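PDB 6TEQ: galactokinase from Bifidobacterium longum subsp. infantis ATCC 15697 = JCM 1222 = DSM 20088, which probably catalyses the ATP-dependent phosphorylation of galactose and here holds 2-deoxy-2-fluoro-galactose in its sugar pocket. Local coordinates for residues A[43-54]-A[302-313]; A[194-202]-A[406-414]. All blocks are in the same frame, centred on the assembly; numbering follows the deposited sequence. Where two conformers were deposited one is given.

In the fold
Both contacts join a segment from the first half of the chain to one far along it, and their nearest atoms lie about 7 Å apart without touching. Interaction 1 is the more buried: the sugar-binding loop between strands 33-42 and 54-70 rests on helix 294-318, held by buried polar side chains and a layer of apolar groups. Interaction 2 is partly buried and built largely from backbone, the last turn of helix 190-197 and the turn after it meeting the connection into strand 413-417, with waters bridging its backbones. Strands 33-42 and 54-70 relate the two, since they flank the loop of 43-54 and also border 194-202 and 406-414.

Interaction 1 of 2, residues A[43-54]-A[302-313]; sequences LIGEHTDYNAGL and HVVTEIERVRSF. With GAF (2-deoxy-2-fluoro-alpha-D-galactopyranose), chain M.
The imidazole of His302 meets the loop at its edge: NE2 gives Glu46 O a nearly straight hydrogen bond of 2.8 Å (172°), with the oxygen in the ring plane, while Ser335 binds ND1 and so fixes the ring at both nitrogens. The His47 ring instead offers a face to the sugar, GAF C6 lying 3.9 Å above its centre; Tyr50 CZ lies at its edge, in plane, and His47 ND1 and Tyr50 OH are hydrogen-bonded at 2.6 Å. In one of its two conformers, the Arg311 guanidinium has Leu54 CD1 over one face. Glu306 is the polar anchor from the helix. Its chain, bent at CB-CG (chi2 76°), brings OE2 to two successive amides: Glu46 N, at 2.9 Å, meets the anti lone pair of OE2, and Gly45 N comes from above the carboxylate plane. Arg309 holds OE1 side-on through NE and NH2, which together with Ser332 at OE2 probably favours the charged form of this buried carboxylate. Around it the packing is apolar. Val310 CG2 lies 3.3 Å from Gly45 CA, an approach that the lack of a side chain on Gly45 allows, and Ile44 CG2 lies 3.9 Å from Phe313 CB. On the sugar side, His47 N donates to GAF O6 (2.9 Å), and Asp49 OD2 is 2.6 Å from GAF O3. The helix thus backs the galactose-binding signature loop of the GalK subfamily.

Interaction 2 of 2, residues A[194-202]-A[406-414]; sequences ASMRCTEGH and AFAAASASR
Ser411 and Ala408 make the close-packed part of this contact, each pushing its CB against backbone carbonyls of 194-202. Ser411 CB sits 3.1 Å from Cys198 O and 3.4 Å from Ser195 O, and Ala408 CB reaches His202 O at 3.3 Å. Two backbone hydrogen bonds pin the ends. Ala412 N donates to Ser195 O (2.8 Å), approaching nearly along the C=O axis in the last turn of helix 190-197; Gly201 N donates to Ala408 O (2.8 Å, 176°), from above the carbonyl plane. Gly201 lies in the type II turn from Thr199 to His202, where its positive phi suits glycine, and His202 ND1 donates to Glu200 O, which lies in the plane of the imidazole, and so ties the turn together.

Toward the solvent side the fit is looser. Water 1 accepts from Ser411 N and gives a weak bond to Cys198 O, bridging the two segments. A glycerol, probably from the crystallisation liquor, is hydrogen-bonded to Ser411 OG and to Cys198 O. Glu200, exposed, lays CG 3.6 Å from Ala408 O.

On the inner side, Ala412 touches Leu151 of helix 141-156, while Arg168 of helix 165-183 binds the carbonyls of Met196 and Ala412. Backbone bonds from Ala409 to Ala59 and from Ser413 to Ala36 tie the connection to strands 54-70 and 33-42.

Interaction 1 of 2, residues A[43-54]-A[302-313]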
# COMPACT_ATOMS: atom_id res chain seq x y z
N LEU A 43 4.49 7.16 -3.30
CA LEU A 43 5.43 8.28 -3.39
C LEU A 43 4.71 9.54 -2.91
O LEU A 43 5.32 10.37 -2.24
CB LEU A 43 5.99 8.44 -4.79
CG LEU A 43 6.80 7.29 -5.35
CD1 LEU A 43 7.12 7.58 -6.78
CD2 LEU A 43 8.07 7.04 -4.54
N ILE A 44 3.49 9.74 -3.39
CA ILE A 44 2.67 10.93 -3.04
C ILE A 44 1.26 10.64 -3.50
O ILE A 44 1.04 9.74 -4.29
CB ILE A 44 3.33 12.16 -3.75
CG1 ILE A 44 2.83 13.46 -3.16
CG2 ILE A 44 3.20 12.15 -5.25
CD1 ILE A 44 3.66 14.68 -3.54
N GLY A 45 0.33 11.38 -2.92
CA GLY A 45 -1.10 11.19 -3.14
C GLY A 45 -1.66 10.32 -2.05
O GLY A 45 -2.12 9.22 -2.30
N GLU A 46 -1.59 10.84 -0.86
CA GLU A 46 -1.92 10.12 0.36
C GLU A 46 -3.27 10.58 0.88
O GLU A 46 -3.64 11.76 0.85
CB GLU A 46 -0.86 10.38 1.42
CG GLU A 46 -0.62 9.20 2.33
CD GLU A 46 0.15 8.09 1.58
OE1 GLU A 46 -0.53 7.13 1.09
OE2 GLU A 46 1.41 8.20 1.42
N HIS A 47 -4.05 9.57 1.22
CA HIS A 47 -5.41 9.77 1.68
C HIS A 47 -6.27 10.37 0.58
O HIS A 47 -7.22 11.12 0.90
CB HIS A 47 -5.41 10.45 2.99
CG HIS A 47 -5.08 9.59 4.14
ND1 HIS A 47 -5.98 8.70 4.70
CD2 HIS A 47 -3.90 9.42 4.82
CE1 HIS A 47 -5.34 8.06 5.66
NE2 HIS A 47 -4.11 8.46 5.75
N THR A 48 -5.99 10.02 -0.65
CA THR A 48 -6.74 10.47 -1.81
C THR A 48 -7.46 9.31 -2.49
O THR A 48 -8.43 9.56 -3.20
CB THR A 48 -5.79 11.11 -2.82
OG1 THR A 48 -4.75 10.21 -3.18
CG2 THR A 48 -5.16 12.38 -2.30
N ASP A 49 -7.01 8.08 -2.32
CA ASP A 49 -7.63 6.96 -3.06
C ASP A 49 -9.14 6.85 -2.81
O ASP A 49 -9.92 6.73 -3.80
CB ASP A 49 -6.88 5.67 -2.85
CG ASP A 49 -6.77 5.09 -1.46
OD1 ASP A 49 -7.00 5.83 -0.51
OD2 ASP A 49 -6.48 3.86 -1.39
N TYR A 50 -9.55 6.85 -1.56
CA TYR A 50 -10.97 6.65 -1.20
C TYR A 50 -11.74 7.94 -1.45
O TYR A 50 -12.96 7.92 -1.33
CB TYR A 50 -11.09 6.16 0.25
CG TYR A 50 -10.38 6.98 1.32
CD1 TYR A 50 -10.94 8.21 1.72
CD2 TYR A 50 -9.20 6.53 1.91
CE1 TYR A 50 -10.30 9.00 2.67
CE2 TYR A 50 -8.58 7.27 2.91
CZ TYR A 50 -9.13 8.51 3.28
OH TYR A 50 -8.52 9.23 4.26
N ASN A 51 -11.05 9.02 -1.86
CA ASN A 51 -11.69 10.29 -2.32
C ASN A 51 -11.71 10.38 -3.86
O ASN A 51 -11.91 11.50 -4.37
CB ASN A 51 -10.93 11.46 -1.71
CG ASN A 51 -11.18 11.58 -0.22
OD1 ASN A 51 -12.34 11.62 0.17
ND2 ASN A 51 -10.10 11.59 0.58
N ALA A 52 -11.44 9.29 -4.58
CA ALA A 52 -11.45 9.23 -6.07
C ALA A 52 -10.31 10.11 -6.62
O ALA A 52 -10.42 10.68 -7.72
CB ALA A 52 -12.81 9.66 -6.63
N GLY A 53 -9.21 10.25 -5.87
CA GLY A 53 -8.12 11.13 -6.24
C GLY A 53 -7.06 10.43 -7.05
O GLY A 53 -7.32 9.41 -7.68
N LEU A 54 -5.91 11.05 -7.06
CA LEU A 54 -4.70 10.56 -7.75
C LEU A 54 -3.74 10.03 -6.71
O LEU A 54 -3.63 10.61 -5.60
CB LEU A 54 -3.98 11.66 -8.52
CG LEU A 54 -4.83 12.30 -9.61
CD1 LEU A 54 -4.09 13.46 -10.24
CD2 LEU A 54 -5.22 11.28 -10.67
N HIS A 302 -6.33 19.25 2.80
CA HIS A 302 -5.33 18.21 2.53
C HIS A 302 -5.75 17.56 1.21
O HIS A 302 -4.88 17.42 0.37
CB HIS A 302 -5.27 17.17 3.65
CG HIS A 302 -4.48 16.02 3.15
ND1 HIS A 302 -3.15 16.10 3.01
CD2 HIS A 302 -4.87 14.81 2.70
CE1 HIS A 302 -2.69 15.02 2.38
NE2 HIS A 302 -3.74 14.19 2.21
N VAL A 303 -7.01 17.07 1.06
CA VAL A 303 -7.29 16.19 -0.09
C VAL A 303 -7.08 16.99 -1.38
O VAL A 303 -6.52 16.49 -2.36
CB VAL A 303 -8.69 15.59 0.01
CG1 VAL A 303 -9.06 14.85 -1.24
CG2 VAL A 303 -8.78 14.65 1.22
N VAL A 304 -7.54 18.21 -1.37
CA VAL A 304 -7.54 19.04 -2.59
C VAL A 304 -6.10 19.34 -2.95
O VAL A 304 -5.75 19.18 -4.12
CB VAL A 304 -8.33 20.33 -2.37
CG1 VAL A 304 -8.01 21.38 -3.41
CG2 VAL A 304 -9.80 20.02 -2.31
N THR A 305 -5.30 19.78 -2.02
CA THR A 305 -3.89 20.17 -2.29
C THR A 305 -3.07 18.93 -2.66
O THR A 305 -2.16 19.00 -3.47
CB THR A 305 -3.28 21.03 -1.18
OG1 THR A 305 -3.21 20.27 0.03
CG2 THR A 305 -4.03 22.34 -1.00
N GLU A 306 -3.38 17.79 -2.03
CA GLU A 306 -2.58 16.57 -2.26
C GLU A 306 -2.84 16.11 -3.69
O GLU A 306 -1.87 15.61 -4.34
CB GLU A 306 -2.96 15.48 -1.23
CG GLU A 306 -2.10 14.26 -1.30
CD GLU A 306 -0.72 14.38 -0.71
OE1 GLU A 306 -0.29 15.51 -0.36
OE2 GLU A 306 -0.08 13.34 -0.68
N ILE A 307 -4.07 16.12 -4.15
CA ILE A 307 -4.36 15.65 -5.53
C ILE A 307 -3.54 16.50 -6.50
O ILE A 307 -2.87 15.93 -7.41
CB ILE A 307 -5.87 15.67 -5.84
CG1 ILE A 307 -6.65 14.65 -4.98
CG2 ILE A 307 -6.12 15.43 -7.31
CD1 ILE A 307 -8.17 14.75 -5.04
N GLU A 308 -3.50 17.82 -6.30
CA GLU A 308 -2.73 18.67 -7.20
C GLU A 308 -1.24 18.37 -7.04
O GLU A 308 -0.50 18.35 -8.04
CB GLU A 308 -2.97 20.16 -6.93
CG GLU A 308 -2.52 20.97 -8.12
CD GLU A 308 -3.37 20.82 -9.38
OE1 GLU A 308 -4.49 21.19 -9.35
OE2 GLU A 308 -2.90 20.33 -10.37
N ARG A 309 -0.74 18.11 -5.82
CA ARG A 309 0.67 17.76 -5.65
C ARG A 309 1.01 16.55 -6.49
O ARG A 309 2.19 16.44 -6.91
CB ARG A 309 1.00 17.54 -4.18
CG ARG A 309 1.11 18.85 -3.41
CD ARG A 309 1.67 18.66 -2.02
NE ARG A 309 0.68 18.03 -1.14
CZ ARG A 309 -0.22 18.72 -0.43
NH1 ARG A 309 -0.17 20.04 -0.41
NH2 ARG A 309 -1.05 18.09 0.38
N VAL A 310 0.12 15.58 -6.63
CA VAL A 310 0.47 14.41 -7.46
C VAL A 310 0.82 14.89 -8.87
O VAL A 310 1.80 14.42 -9.46
CB VAL A 310 -0.58 13.31 -7.45
CG1 VAL A 310 -0.17 12.18 -8.36
CG2 VAL A 310 -0.88 12.77 -6.05
N ARG A 311 -0.09 15.63 -9.49
CA ARG A 311 0.17 16.18 -10.84
C ARG A 311 1.54 16.88 -10.82
O ARG A 311 2.41 16.57 -11.67
CB ARG A 311 -0.91 17.17 -11.26
CG ARG A 311 -2.31 16.58 -11.24
CD ARG A 311 -3.29 17.47 -11.99
NE ARG A 311 -4.70 17.19 -11.66
CZ ARG A 311 -5.43 16.32 -12.28
NH1 ARG A 311 -4.89 15.67 -13.31
NH2 ARG A 311 -6.69 16.13 -11.92
N SER A 312 1.75 17.75 -9.84
CA SER A 312 3.00 18.54 -9.74
C SER A 312 4.23 17.62 -9.70
O SER A 312 5.26 17.96 -10.29
CB SER A 312 2.96 19.47 -8.62
OG SER A 312 1.93 20.44 -8.88
N PHE A 313 4.12 16.52 -8.95
CA PHE A 313 5.24 15.62 -8.78
C PHE A 313 5.55 14.94 -10.11
O PHE A 313 6.71 14.73 -10.42
CB PHE A 313 4.94 14.63 -7.65
CG PHE A 313 6.13 13.78 -7.35
CD1 PHE A 313 7.02 14.10 -6.35
CD2 PHE A 313 6.34 12.63 -8.06
CE1 PHE A 313 8.10 13.28 -6.05
CE2 PHE A 313 7.44 11.84 -7.80
CZ PHE A 313 8.33 12.17 -6.81
C1 GAF M . -3.79 2.92 3.80
C2 GAF M . -4.85 2.33 2.90
F2 GAF M . -4.73 0.99 2.90
C3 GAF M . -4.75 2.86 1.48
O3 GAF M . -5.89 2.50 0.77
C4 GAF M . -4.65 4.41 1.46
O4 GAF M . -5.87 5.05 1.83
C5 GAF M . -3.55 4.84 2.37
O5 GAF M . -3.78 4.35 3.67
C6 GAF M . -3.38 6.34 2.45
O6 GAF M . -3.02 6.89 1.18
O1 GAF M . -2.59 2.32 3.35

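Interaction 2 of 2, residues A[194-202]-A[406-414]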
# COMPACT_ATOMS: atom_id res chain seq x y z
N ALA A 194 -1.30 -1.02 -6.62
CA ALA A 194 0.18 -1.01 -6.69
C ALA A 194 0.67 -2.43 -6.82
O ALA A 194 1.48 -2.72 -7.71
CB ALA A 194 0.78 -0.34 -5.49
N SER A 195 0.22 -3.31 -5.96
CA SER A 195 0.81 -4.65 -5.82
C SER A 195 0.59 -5.43 -7.13
O SER A 195 1.43 -6.26 -7.50
CB SER A 195 0.18 -5.37 -4.62
OG SER A 195 0.86 -6.55 -4.33
N MET A 196 -0.49 -5.15 -7.85
CA MET A 196 -0.85 -5.98 -9.02
C MET A 196 -0.67 -5.23 -10.33
O MET A 196 -0.80 -5.89 -11.39
CB MET A 196 -2.27 -6.53 -8.92
CG MET A 196 -2.39 -7.43 -7.73
SD MET A 196 -3.89 -8.41 -7.78
CE MET A 196 -3.23 -9.88 -8.58
N ARG A 197 -0.31 -3.94 -10.31
CA ARG A 197 -0.26 -3.19 -11.58
C ARG A 197 0.98 -2.34 -11.74
O ARG A 197 1.22 -1.88 -12.90
CB ARG A 197 -1.52 -2.32 -11.75
CG ARG A 197 -2.79 -3.13 -11.71
CD ARG A 197 -3.93 -2.22 -11.68
NE ARG A 197 -4.20 -1.67 -13.02
CZ ARG A 197 -5.10 -0.79 -13.31
NH1 ARG A 197 -5.80 -0.20 -12.34
NH2 ARG A 197 -5.30 -0.49 -14.59
N CYS A 198 1.82 -2.22 -10.73
CA CYS A 198 3.10 -1.48 -10.89
C CYS A 198 3.99 -2.22 -11.88
O CYS A 198 3.80 -3.45 -12.08
CB CYS A 198 3.77 -1.25 -9.57
SG CYS A 198 3.01 0.03 -8.55
N THR A 199 4.94 -1.49 -12.42
CA THR A 199 5.98 -2.12 -13.25
C THR A 199 7.38 -1.67 -12.78
O THR A 199 7.56 -0.60 -12.20
CB THR A 199 5.74 -1.83 -14.73
OG1 THR A 199 5.85 -0.41 -14.96
CG2 THR A 199 4.39 -2.32 -15.21
N GLU A 200 8.34 -2.49 -13.08
CA GLU A 200 9.74 -2.20 -12.73
C GLU A 200 10.19 -0.89 -13.38
O GLU A 200 9.84 -0.62 -14.54
CB GLU A 200 10.65 -3.33 -13.17
CG GLU A 200 12.09 -3.16 -12.71
CD GLU A 200 12.98 -2.24 -13.55
OE1 GLU A 200 12.71 -2.08 -14.79
OE2 GLU A 200 13.95 -1.65 -12.95
N GLY A 201 10.86 -0.05 -12.60
CA GLY A 201 11.36 1.25 -13.05
C GLY A 201 10.29 2.33 -13.24
O GLY A 201 10.65 3.38 -13.82
N HIS A 202 9.04 2.09 -12.84
CA HIS A 202 7.95 3.05 -13.03
C HIS A 202 7.13 3.19 -11.75
O HIS A 202 7.04 2.21 -10.99
CB HIS A 202 7.04 2.57 -14.17
CG HIS A 202 7.71 2.56 -15.48
ND1 HIS A 202 8.62 1.59 -15.82
CD2 HIS A 202 7.64 3.43 -16.50
CE1 HIS A 202 9.04 1.84 -17.06
NE2 HIS A 202 8.48 2.99 -17.50
N ALA A 406 14.96 0.29 -1.56
CA ALA A 406 13.71 0.57 -2.29
C ALA A 406 14.04 1.07 -3.68
O ALA A 406 14.83 1.97 -3.84
CB ALA A 406 12.81 1.49 -1.52
N PHE A 407 13.24 0.62 -4.61
CA PHE A 407 13.21 1.10 -6.00
C PHE A 407 11.91 0.58 -6.57
O PHE A 407 11.32 -0.34 -5.98
CB PHE A 407 14.43 0.60 -6.75
CG PHE A 407 14.70 -0.87 -6.59
CD1 PHE A 407 14.13 -1.82 -7.43
CD2 PHE A 407 15.61 -1.28 -5.60
CE1 PHE A 407 14.42 -3.17 -7.24
CE2 PHE A 407 15.89 -2.63 -5.42
CZ PHE A 407 15.29 -3.58 -6.24
N ALA A 408 11.55 1.04 -7.72
CA ALA A 408 10.31 0.62 -8.38
C ALA A 408 10.53 -0.75 -9.00
O ALA A 408 11.31 -0.92 -9.96
CB ALA A 408 9.90 1.64 -9.41
N ALA A 409 9.84 -1.74 -8.45
CA ALA A 409 9.96 -3.17 -8.77
C ALA A 409 8.67 -3.67 -9.43
O ALA A 409 7.73 -2.91 -9.66
CB ALA A 409 10.31 -3.93 -7.51
N ALA A 410 8.73 -4.92 -9.87
CA ALA A 410 7.64 -5.59 -10.60
C ALA A 410 6.46 -5.90 -9.70
O ALA A 410 6.58 -5.99 -8.44
CB ALA A 410 8.22 -6.86 -11.23
N SER A 411 5.31 -6.02 -10.35
CA SER A 411 4.04 -6.33 -9.68
C SER A 411 4.00 -7.84 -9.36
O SER A 411 4.98 -8.58 -9.59
CB SER A 411 2.87 -5.93 -10.54
OG SER A 411 2.82 -6.77 -11.70
N ALA A 412 2.88 -8.28 -8.88
CA ALA A 412 2.60 -9.69 -8.52
C ALA A 412 2.87 -10.57 -9.75
O ALA A 412 2.59 -10.17 -10.89
CB ALA A 412 1.21 -9.84 -8.02
N SER A 413 3.26 -11.79 -9.51
CA SER A 413 3.54 -12.74 -10.61
C SER A 413 3.53 -14.15 -10.08
O SER A 413 3.71 -14.37 -8.84
CB SER A 413 4.83 -12.44 -11.29
OG SER A 413 5.93 -12.66 -10.46
N ARG A 414 3.39 -15.08 -11.00
CA ARG A 414 3.72 -16.48 -10.69
C ARG A 414 5.23 -16.59 -10.61
O ARG A 414 5.96 -16.01 -11.43
CB ARG A 414 3.21 -17.49 -11.73
CG ARG A 414 3.39 -18.91 -11.21
CD ARG A 414 2.49 -19.80 -11.99
NE ARG A 414 3.07 -20.00 -13.30
CZ ARG A 414 2.37 -20.42 -14.39
NH1 ARG A 414 1.07 -20.59 -14.35
NH2 ARG A 414 2.98 -20.61 -15.54
O HOH W 1 5.53 -6.03 -13.29
O HOH W 2 6.98 -0.23 -9.19